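Local atomic coordinates of dicer Related Helicase (Caenorhabditis elegans, PDB entry 6M6Q), a protein that probably hydrolyses ATP and binds single- and double-stranded RNA as a helicase of the RLR subfamily, this chain being its N-terminal domain. Residues Gly292-Met297 with Ala305-Leu310; Phe309-Lys312 with Glu316-Glu319. All blocks are in the same frame, centred on the assembly; numbering follows the deposited sequence.

Three consecutive helices, 288-295, 301-310 and 314-333, carry both contacts in an N-terminal domain without strands. Interaction 1 packs the first of them, with the residues just after it, against the second; interaction 2 follows directly along the chain, sharing Phe-309 and Leu-310, and brings the turn after the second helix up to the start of the third. Their centres are about 8 Å apart on the same side of the chain's centre. Interaction 1 is buried and apolar in its side chains, interaction 2 polar and nearer the surface. Asp-295 OD1 also meets Leu-318 CD1, so the first and third helices touch as well. Both contacts lie beside the second subunit, so this part of the fold also contributes to the dimer interface.

Interaction 1: Gly292-Met297 with Ala305-Leu310; sequences GFIDAM and AALYFL
Met-297 and Leu-307 meet where two consecutive helices, 288-295 and 301-310, pack together in the all-helical N-terminal domain. The side chains that meet are all apolar, though one leucine methyl also rests on backbone carbonyl groups. Leu-307 is the centre: CG rests on Met-297 CB at 3.7 Å, and the two methyls then part. CD1 lies against the backbone, 3.6 Å from Met-297 C and also close to Ile-294 O, a carbonyl that accepts a hydrogen bond from Met-297 N. CD2 lies along the methionine from CB to CE, and more loosely against Ile-294 CG1. The methionine runs straight to its sulfur and then bends (chi3 72°), which sets CE between Leu-307 CD2 and Ala-306 CB, 3.9 Å from each. The flexible methionine can follow the branched leucine, while the short alanine lets the methyl approach the second helix. An alanine at Leu-307 would lack CG and both methyls and is likely to open a gap between helix 301-310 and the Ile-294 and Met-297 side, leaving the thioether freer to turn. Around this contact, Leu-307 also touches Trp-314 of helix 314-333, while Met-297 packs on Ile-199 of helix 196-204 and Ala-306 on Ala-193 of helix 186-193.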
loop_
_atom_site.group_PDB
_atom_site.type_symbol
_atom_site.label_atom_id
_atom_site.label_comp_id
_atom_site.label_asym_id
_atom_site.label_seq_id
_atom_site.Cartn_x
_atom_site.Cartn_y
_atom_site.Cartn_z
ATOM N N GLY B 292 -17.987 17.403 4.976
ATOM C CA GLY B 292 -17.091 18.531 5.317
ATOM C C GLY B 292 -15.623 18.189 5.088
ATOM O O GLY B 292 -14.869 19.072 4.642
ATOM N N PHE B 293 -15.235 16.956 5.409
ATOM C CA PHE B 293 -13.873 16.392 5.196
ATOM C C PHE B 293 -13.595 16.295 3.687
ATOM O O PHE B 293 -12.477 16.668 3.254
ATOM C CB PHE B 293 -13.736 15.019 5.872
ATOM C CG PHE B 293 -12.895 14.994 7.128
ATOM C CD1 PHE B 293 -13.439 15.325 8.364
ATOM C CD2 PHE B 293 -11.567 14.587 7.087
ATOM C CE1 PHE B 293 -12.661 15.303 9.513
ATOM C CE2 PHE B 293 -10.795 14.562 8.242
ATOM C CZ PHE B 293 -11.346 14.918 9.451
ATOM N N ILE B 294 -14.585 15.821 2.914
ATOM C CA ILE B 294 -14.503 15.650 1.429
ATOM C C ILE B 294 -14.260 17.023 0.791
ATOM O O ILE B 294 -13.403 17.112 -0.125
ATOM C CB ILE B 294 -15.778 14.979 0.875
ATOM C CG1 ILE B 294 -15.929 13.547 1.383
ATOM C CG2 ILE B 294 -15.817 15.037 -0.650
ATOM C CD1 ILE B 294 -17.215 12.891 0.952
ATOM N N ASP B 295 -14.955 18.057 1.281
ATOM C CA ASP B 295 -14.848 19.446 0.763
ATOM C C ASP B 295 -13.511 20.051 1.217
ATOM O O ASP B 295 -13.083 21.027 0.596
ATOM C CB ASP B 295 -16.065 20.291 1.169
ATOM C CG ASP B 295 -17.332 19.949 0.390
ATOM O OD1 ASP B 295 -17.223 19.745 -0.846
ATOM O OD2 ASP B 295 -18.420 19.870 1.024
ATOM N N ALA B 296 -12.886 19.488 2.260
ATOM C CA ALA B 296 -11.583 19.926 2.815
ATOM C C ALA B 296 -10.424 19.163 2.143
ATOM O O ALA B 296 -9.243 19.501 2.415
ATOM C CB ALA B 296 -11.583 19.726 4.315
ATOM N N MET B 297 -10.735 18.181 1.298
ATOM C CA MET B 297 -9.723 17.302 0.649
ATOM C C MET B 297 -9.775 17.405 -0.891
ATOM O O MET B 297 -8.794 16.985 -1.525
ATOM C CB MET B 297 -9.933 15.846 1.065
ATOM C CG MET B 297 -9.489 15.567 2.480
ATOM S SD MET B 297 -9.958 13.917 3.009
ATOM C CE MET B 297 -8.797 12.951 2.043
ATOM N N ALA B 305 -6.155 12.959 -4.535
ATOM C CA ALA B 305 -5.698 11.582 -4.819
ATOM C C ALA B 305 -6.072 10.675 -3.649
ATOM O O ALA B 305 -6.529 9.551 -3.905
ATOM C CB ALA B 305 -4.212 11.560 -5.078
ATOM N N ALA B 306 -5.958 11.191 -2.419
ATOM C CA ALA B 306 -6.304 10.486 -1.167
ATOM C C ALA B 306 -7.806 10.181 -1.132
ATOM O O ALA B 306 -8.172 9.144 -0.572
ATOM C CB ALA B 306 -5.886 11.312 0.008
ATOM N N LEU B 307 -8.635 11.056 -1.714
ATOM C CA LEU B 307 -10.118 10.897 -1.777
ATOM C C LEU B 307 -10.475 9.686 -2.647
ATOM O O LEU B 307 -11.474 9.032 -2.327
ATOM C CB LEU B 307 -10.778 12.167 -2.337
ATOM C CG LEU B 307 -11.050 13.299 -1.343
ATOM C CD1 LEU B 307 -11.641 14.508 -2.052
ATOM C CD2 LEU B 307 -11.972 12.851 -0.220
ATOM N N TYR B 308 -9.722 9.416 -3.720
ATOM C CA TYR B 308 -10.028 8.314 -4.684
ATOM C C TYR B 308 -9.813 6.953 -4.002
ATOM O O TYR B 308 -10.438 5.969 -4.451
ATOM C CB TYR B 308 -9.229 8.448 -5.990
ATOM C CG TYR B 308 -9.722 9.543 -6.905
ATOM C CD1 TYR B 308 -9.179 10.814 -6.838
ATOM C CD2 TYR B 308 -10.791 9.345 -7.766
ATOM C CE1 TYR B 308 -9.659 11.855 -7.620
ATOM C CE2 TYR B 308 -11.277 10.371 -8.569
ATOM C CZ TYR B 308 -10.708 11.634 -8.495
ATOM O OH TYR B 308 -11.172 12.665 -9.263
ATOM N N PHE B 309 -9.034 6.906 -2.910
ATOM C CA PHE B 309 -8.901 5.710 -2.027
ATOM C C PHE B 309 -10.170 5.531 -1.194
ATOM O O PHE B 309 -10.604 4.388 -1.016
ATOM C CB PHE B 309 -7.727 5.846 -1.058
ATOM C CG PHE B 309 -6.357 5.757 -1.674
ATOM C CD1 PHE B 309 -5.649 4.564 -1.657
ATOM C CD2 PHE B 309 -5.748 6.879 -2.223
ATOM C CE1 PHE B 309 -4.376 4.488 -2.199
ATOM C CE2 PHE B 309 -4.481 6.795 -2.783
ATOM C CZ PHE B 309 -3.797 5.604 -2.763
ATOM N N LEU B 310 -10.679 6.633 -0.637
ATOM C CA LEU B 310 -11.871 6.678 0.246
ATOM C C LEU B 310 -13.125 6.227 -0.525
ATOM O O LEU B 310 -13.883 5.399 0.021
ATOM C CB LEU B 310 -12.034 8.103 0.775
ATOM C CG LEU B 310 -13.130 8.280 1.820
ATOM C CD1 LEU B 310 -12.725 7.628 3.135
ATOM C CD2 LEU B 310 -13.470 9.754 2.015
#

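Interaction 2: Phe309-Lys312 with Glu316-Glu319; sequences FLDK and EELE
The carboxylates of Asp-311 and Glu-317 meet with their planes 80° apart. Asp-311 OD1 stands over one face of the Glu-317 group, above OE1, whereas OE1 lies beyond OD1 of the aspartate and tilted out of that group's plane. The approach is one of single oxygens: OD1 is 3.1 Å from OE1 and 3.7 Å from Glu-317 CD, while Asp-311 OD2 and Glu-317 OE2 are farther from the opposing group. At this resolution the exact separation of the oxygens should not be pressed.

Asp-311 follows helix 301-310, where the backbone leaves helical geometry for an extended conformation. Its CG stands anti to the backbone N (chi1 -174°), which carries the carboxylate across to helix 314-333. Glu-317, in the first turn of that helix, has a longer chain, extended beyond CG, and reaches back to meet it. The two side chains cross at about a right angle. The short aspartate and the longer glutamate together cover the distance between backbones whose nearest CA atoms, those of Asp-311 and Glu-317, are 9.4 Å apart.

The neighbouring charges have other partners. Glu-316 OE2 forms a salt bridge with Arg-304 NH2 of the second subunit, and Lys-312 NZ is hydrogen-bonded to Tyr-308 O within its own chain.

Asp-311 and Glu-317 are both acids and no hydrogen bond is assigned between them, so if both are ionised, like charges lie close together. Such proximity could raise the proton affinity of one of them, while the partly exposed setting would probably let solvent screen the rest.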
loop_
_atom_site.group_PDB
_atom_site.type_symbol
_atom_site.label_atom_id
_atom_site.label_comp_id
_atom_site.label_asym_id
_atom_site.label_seq_id
_atom_site.Cartn_x
_atom_site.Cartn_y
_atom_site.Cartn_z
ATOM N N PHE B 309 -9.034 6.906 -2.910
ATOM C CA PHE B 309 -8.901 5.710 -2.027
ATOM C C PHE B 309 -10.170 5.531 -1.194
ATOM O O PHE B 309 -10.604 4.388 -1.016
ATOM C CB PHE B 309 -7.727 5.846 -1.058
ATOM C CG PHE B 309 -6.357 5.757 -1.674
ATOM C CD1 PHE B 309 -5.649 4.564 -1.657
ATOM C CD2 PHE B 309 -5.748 6.879 -2.223
ATOM C CE1 PHE B 309 -4.376 4.488 -2.199
ATOM C CE2 PHE B 309 -4.481 6.795 -2.783
ATOM C CZ PHE B 309 -3.797 5.604 -2.763
ATOM N N LEU B 310 -10.679 6.633 -0.637
ATOM C CA LEU B 310 -11.871 6.678 0.246
ATOM C C LEU B 310 -13.125 6.227 -0.525
ATOM O O LEU B 310 -13.883 5.399 0.021
ATOM C CB LEU B 310 -12.034 8.103 0.775
ATOM C CG LEU B 310 -13.130 8.280 1.820
ATOM C CD1 LEU B 310 -12.725 7.628 3.135
ATOM C CD2 LEU B 310 -13.470 9.754 2.015
ATOM N N ASP B 311 -13.357 6.771 -1.725
ATOM C CA ASP B 311 -14.526 6.414 -2.576
ATOM C C ASP B 311 -14.217 6.749 -4.029
ATOM O O ASP B 311 -14.078 7.951 -4.331
ATOM C CB ASP B 311 -15.799 7.139 -2.133
ATOM C CG ASP B 311 -17.043 6.702 -2.892
ATOM O OD1 ASP B 311 -17.854 7.586 -3.241
ATOM O OD2 ASP B 311 -17.215 5.464 -3.086
ATOM N N LYS B 312 -14.283 5.738 -4.903
ATOM C CA LYS B 312 -13.873 5.806 -6.330
ATOM C C LYS B 312 -14.869 6.673 -7.113
ATOM O O LYS B 312 -14.510 7.122 -8.230
ATOM C CB LYS B 312 -13.795 4.396 -6.930
ATOM C CG LYS B 312 -13.099 3.340 -6.071
ATOM C CD LYS B 312 -11.579 3.367 -6.162
ATOM C CE LYS B 312 -10.900 2.614 -5.028
ATOM N NZ LYS B 312 -9.467 2.975 -4.896
ATOM N N GLU B 316 -18.797 12.178 -8.647
ATOM C CA GLU B 316 -20.203 12.003 -9.119
ATOM C C GLU B 316 -21.171 12.183 -7.939
ATOM O O GLU B 316 -22.238 12.783 -8.149
ATOM C CB GLU B 316 -20.405 10.628 -9.768
ATOM C CG GLU B 316 -19.642 10.440 -11.068
ATOM C CD GLU B 316 -18.199 10.017 -10.879
ATOM O OE1 GLU B 316 -17.952 8.799 -10.677
ATOM O OE2 GLU B 316 -17.340 10.909 -10.842
ATOM N N GLU B 317 -20.815 11.672 -6.750
ATOM C CA GLU B 317 -21.635 11.794 -5.510
ATOM C C GLU B 317 -21.655 13.253 -5.050
ATOM O O GLU B 317 -22.711 13.686 -4.556
ATOM C CB GLU B 317 -21.111 10.885 -4.400
ATOM C CG GLU B 317 -21.349 9.406 -4.676
ATOM C CD GLU B 317 -21.413 8.529 -3.438
ATOM O OE1 GLU B 317 -20.893 7.380 -3.491
ATOM O OE2 GLU B 317 -21.994 8.985 -2.427
ATOM N N LEU B 318 -20.543 13.976 -5.245
ATOM C CA LEU B 318 -20.395 15.421 -4.909
ATOM C C LEU B 318 -21.357 16.262 -5.768
ATOM O O LEU B 318 -22.021 17.153 -5.193
ATOM C CB LEU B 318 -18.937 15.845 -5.124
ATOM C CG LEU B 318 -18.604 17.292 -4.756
ATOM C CD1 LEU B 318 -18.667 17.493 -3.252
ATOM C CD2 LEU B 318 -17.230 17.691 -5.291
ATOM N N GLU B 319 -21.444 15.991 -7.080
ATOM C CA GLU B 319 -22.325 16.751 -8.012
ATOM C C GLU B 319 -23.796 16.423 -7.703
ATOM O O GLU B 319 -24.606 17.374 -7.661
ATOM C CB GLU B 319 -21.952 16.500 -9.480
ATOM C CG GLU B 319 -22.854 17.234 -10.483
ATOM C CD GLU B 319 -22.711 18.762 -10.601
ATOM O OE1 GLU B 319 -22.848 19.464 -9.572
ATOM O OE2 GLU B 319 -22.517 19.254 -11.736
#